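Local coordinates for protein (R)-specific enoyl-CoA hydratase (Aeromonas punctata, PDB 1IQ6) that catalyses the hydration of trans-2-enoyl-CoA of four to six carbon atoms to the corresponding (3R)-3-hydroxyacyl-CoA, supplying monomers for polyhydroxyalkanoate synthesis, at residues S5-V8 / G9-A12; A24-A27 / A28-D32. All blocks are in the same frame, centred on the assembly; numbering follows the deposited sequence.

Contact 1: residues S5-V8 / G9-A12; sequences SLEV and GQKA
Glu7 and Gln10 face each other across a type II beta turn, which Gln10 N closes by donating to Glu7 O at 3.1 Å with an N-H...O angle of 161°. Val8 and Gly9 form its two corners. Gly9, at the third position of the turn, has phi 102°, where a side chain would crowd Val8 O; glycine is usual there in a type II turn. The turn leads from the N-terminal loop into strand 11-17, an outermost strand of the chain's antiparallel hot-dog sheet, and Gly9 and Gln10 already pair through their backbones with Val100 of strand 93-103. The side chain of Gln10 doubles the closure. With CG beside its backbone N (chi1 -66°) and an extended chain beyond, it runs back past Glu7 O and presents its amide to the 5-8 backbone. OE1 takes the Glu7 N-H at 2.9 Å, the donor standing above the carbonyl plane and off the lone pairs. On the other arm of the amide, NE2 gives a longer bond of 3.3 Å to Ser5 O, approaching in the carbonyl plane of Ser5. A water accepts from Gln10 NE2 at 2.7 Å and donates weakly to Glu7 OE2, bridging the two side chains. Leu6 CD1 comes to 3.2 Å from Gln10 OE1, and the Leu6 side chain also packs on Val100 and Leu103 of strand 93-103.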
loop_
_atom_site.group_PDB
_atom_site.type_symbol
_atom_site.label_atom_id
_atom_site.label_comp_id
_atom_site.label_asym_id
_atom_site.label_seq_id
_atom_site.Cartn_x
_atom_site.Cartn_y
_atom_site.Cartn_z
ATOM N N SER B 5 -23.176 10.904 -11.971
ATOM C CA SER B 5 -22.939 9.470 -11.976
ATOM C C SER B 5 -21.501 9.143 -12.348
ATOM O O SER B 5 -20.846 9.891 -13.075
ATOM C CB SER B 5 -23.885 8.783 -12.962
ATOM O OG SER B 5 -23.637 9.216 -14.288
ATOM N N LEU B 6 -21.017 8.016 -11.841
ATOM C CA LEU B 6 -19.667 7.569 -12.140
ATOM C C LEU B 6 -19.711 7.002 -13.555
ATOM O O LEU B 6 -20.666 6.315 -13.921
ATOM C CB LEU B 6 -19.242 6.487 -11.147
ATOM C CG LEU B 6 -17.777 6.052 -11.184
ATOM C CD1 LEU B 6 -16.888 7.238 -10.865
ATOM C CD2 LEU B 6 -17.548 4.936 -10.176
ATOM N N GLU B 7 -18.688 7.297 -14.351
ATOM C CA GLU B 7 -18.641 6.818 -15.725
ATOM C C GLU B 7 -17.254 6.355 -16.143
ATOM O O GLU B 7 -16.237 6.892 -15.698
ATOM C CB GLU B 7 -19.089 7.920 -16.692
ATOM C CG GLU B 7 -20.514 8.405 -16.499
ATOM C CD GLU B 7 -20.902 9.464 -17.517
ATOM O OE1 GLU B 7 -20.821 9.180 -18.731
ATOM O OE2 GLU B 7 -21.288 10.580 -17.106
ATOM N N VAL B 8 -17.225 5.348 -17.006
ATOM C CA VAL B 8 -15.974 4.825 -17.526
ATOM C C VAL B 8 -15.282 5.973 -18.247
ATOM O O VAL B 8 -15.917 6.723 -18.992
ATOM C CB VAL B 8 -16.232 3.671 -18.524
ATOM C CG1 VAL B 8 -14.939 3.291 -19.235
ATOM C CG2 VAL B 8 -16.804 2.476 -17.783
ATOM N N GLY B 9 -13.982 6.120 -18.013
ATOM C CA GLY B 9 -13.240 7.186 -18.654
ATOM C C GLY B 9 -12.971 8.378 -17.756
ATOM O O GLY B 9 -12.108 9.199 -18.063
ATOM N N GLN B 10 -13.716 8.494 -16.658
ATOM C CA GLN B 10 -13.501 9.605 -15.738
ATOM C C GLN B 10 -12.147 9.394 -15.070
ATOM O O GLN B 10 -11.738 8.258 -14.816
ATOM C CB GLN B 10 -14.611 9.671 -14.689
ATOM C CG GLN B 10 -15.976 10.009 -15.287
ATOM C CD GLN B 10 -17.071 10.094 -14.247
ATOM O OE1 GLN B 10 -17.021 9.416 -13.223
ATOM N NE2 GLN B 10 -18.084 10.914 -14.518
ATOM N N LYS B 11 -11.450 10.490 -14.802
ATOM C CA LYS B 11 -10.129 10.401 -14.199
ATOM C C LYS B 11 -9.868 11.476 -13.159
ATOM O O LYS B 11 -10.574 12.479 -13.083
ATOM C CB LYS B 11 -9.060 10.467 -15.288
ATOM C CG LYS B 11 -9.145 11.692 -16.175
ATOM C CD LYS B 11 -8.112 11.628 -17.296
ATOM C CE LYS B 11 -8.240 12.810 -18.247
ATOM N NZ LYS B 11 -8.010 14.118 -17.576
ATOM N N ALA B 12 -8.841 11.246 -12.351
ATOM C CA ALA B 12 -8.456 12.181 -11.307
ATOM C C ALA B 12 -6.972 12.012 -11.058
ATOM O O ALA B 12 -6.409 10.939 -11.280
ATOM C CB ALA B 12 -9.231 11.900 -10.028
HETATM O O HOH W 1 -18.439 12.021 -16.984
#

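Contact 2: residues A24-A27 / A28-D32; sequences AAFA and ALSED
Ser30 turns its hydroxyl back on the helix that carries it: OG donates to Phe26 O at 2.7 Å, and Ser30 N donates to the same oxygen at 2.9 Å. One residue thus grips a single carbonyl with two bonds in the last turn of helix 20-30. The torsion responsible is chi1 67°, which places OG between the backbone N and the carbonyl carbon. From there OG also accepts from Asp32 N at 3.1 Å, forming an ST turn, so the hydroxyl links Phe26 to the chain leaving the helix. Preceding backbone bonds are ordinary alpha-helical ones, from Ala28 N to Ala24 O and from Leu29 N to Ala25 O. The final i to i+4 bond, Glu31 N to Ala27 O, is weak, 2.7 Å but with an angle of only 127°, as Glu31 takes a positive phi and leaves the helix. The Phe26 side chain leaves CA opposite the backbone N (chi1 -175°), and one face of its ring comes to lie under Ser30 CB. That carbon is offset toward the rim, 4.2 Å from the Phe26 ring centroid, in a CH-pi contact. The ring also meets His54 edge-to-face and packs on Met56 and Leu57 of helix 55-68. Asp32 O, beyond the turn, comes back to 3.4 Å from Ala27 CB and accepts from His54 NE2. Asp32 OD1 bonds Asn34 N, whereas OD2 bonds Ser63 of the second subunit; Glu31 forms a salt bridge with Lys16 of that subunit. By similarity, Asp32 begins the run that binds the (3R)-3-hydroxyacyl-CoA, so this helix end with its ST turn delivers the chain into the probable substrate site at the dimer interface of a MaoC-like hydratase.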
loop_
_atom_site.group_PDB
_atom_site.type_symbol
_atom_site.label_atom_id
_atom_site.label_comp_id
_atom_site.label_asym_id
_atom_site.label_seq_id
_atom_site.Cartn_x
_atom_site.Cartn_y
_atom_site.Cartn_z
ATOM N N ALA B 24 10.433 8.958 6.543
ATOM C CA ALA B 24 10.713 8.518 7.906
ATOM C C ALA B 24 9.416 8.138 8.622
ATOM O O ALA B 24 9.366 7.142 9.347
ATOM C CB ALA B 24 11.434 9.620 8.677
ATOM N N ALA B 25 8.366 8.931 8.420
ATOM C CA ALA B 25 7.081 8.652 9.047
ATOM C C ALA B 25 6.510 7.338 8.511
ATOM O O ALA B 25 5.917 6.559 9.258
ATOM C CB ALA B 25 6.106 9.797 8.783
ATOM N N PHE B 26 6.692 7.087 7.217
ATOM C CA PHE B 26 6.177 5.850 6.644
ATOM C C PHE B 26 6.972 4.660 7.162
ATOM O O PHE B 26 6.411 3.596 7.407
ATOM C CB PHE B 26 6.242 5.862 5.115
ATOM C CG PHE B 26 5.615 4.646 4.489
ATOM C CD1 PHE B 26 4.231 4.507 4.450
ATOM C CD2 PHE B 26 6.407 3.616 3.986
ATOM C CE1 PHE B 26 3.645 3.358 3.918
ATOM C CE2 PHE B 26 5.833 2.465 3.453
ATOM C CZ PHE B 26 4.448 2.337 3.421
ATOM N N ALA B 27 8.279 4.843 7.321
ATOM C CA ALA B 27 9.130 3.777 7.832
ATOM C C ALA B 27 8.636 3.376 9.224
ATOM O O ALA B 27 8.514 2.192 9.528
ATOM C CB ALA B 27 10.578 4.248 7.899
ATOM N N ALA B 28 8.338 4.371 10.058
ATOM C CA ALA B 28 7.849 4.110 11.409
ATOM C C ALA B 28 6.500 3.382 11.431
ATOM O O ALA B 28 6.290 2.484 12.242
ATOM C CB ALA B 28 7.747 5.422 12.186
ATOM N N LEU B 29 5.582 3.772 10.549
ATOM C CA LEU B 29 4.265 3.144 10.491
ATOM C C LEU B 29 4.309 1.723 9.937
ATOM O O LEU B 29 3.650 0.820 10.458
ATOM C CB LEU B 29 3.317 3.977 9.623
ATOM C CG LEU B 29 2.854 5.332 10.162
ATOM C CD1 LEU B 29 2.241 6.142 9.033
ATOM C CD2 LEU B 29 1.846 5.114 11.284
ATOM N N SER B 30 5.097 1.536 8.881
ATOM C CA SER B 30 5.218 0.246 8.206
ATOM C C SER B 30 6.219 -0.707 8.840
ATOM O O SER B 30 6.174 -1.911 8.592
ATOM C CB SER B 30 5.639 0.473 6.752
ATOM O OG SER B 30 6.957 1.000 6.700
ATOM N N GLU B 31 7.119 -0.158 9.648
ATOM C CA GLU B 31 8.187 -0.918 10.293
ATOM C C GLU B 31 9.265 -1.270 9.261
ATOM O O GLU B 31 10.137 -2.099 9.523
ATOM C CB GLU B 31 7.645 -2.200 10.944
ATOM C CG GLU B 31 6.625 -1.955 12.050
ATOM C CD GLU B 31 7.210 -1.217 13.242
ATOM O OE1 GLU B 31 6.421 -0.638 14.018
ATOM O OE2 GLU B 31 8.451 -1.225 13.409
ATOM N N ASP B 32 9.206 -0.633 8.090
ATOM C CA ASP B 32 10.188 -0.882 7.032
ATOM C C ASP B 32 11.306 0.152 7.049
ATOM O O ASP B 32 11.193 1.221 6.438
ATOM C CB ASP B 32 9.527 -0.879 5.647
ATOM C CG ASP B 32 10.517 -1.203 4.529
ATOM O OD1 ASP B 32 11.707 -1.426 4.829
ATOM O OD2 ASP B 32 10.104 -1.245 3.349
#

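Contact 1 precedes contact 2 in sequence; their centres are about 33 Å apart, with the middle of the chain between them. Helix 20-30, which ends in 28-32, is the next element after strand 11-17, entered at 9-12. Contact 1 is a surface turn away from the annotated sites, untouched by the second subunit; contact 2 is partly buried, reaches that subunit and includes a residue of the probable substrate site. Both use a polar side chain to bind backbone groups. At the surface a long glutamine side chain does so through its amide with water alongside, whereas the helix end uses a short hydroxyl packed beside an aromatic ring.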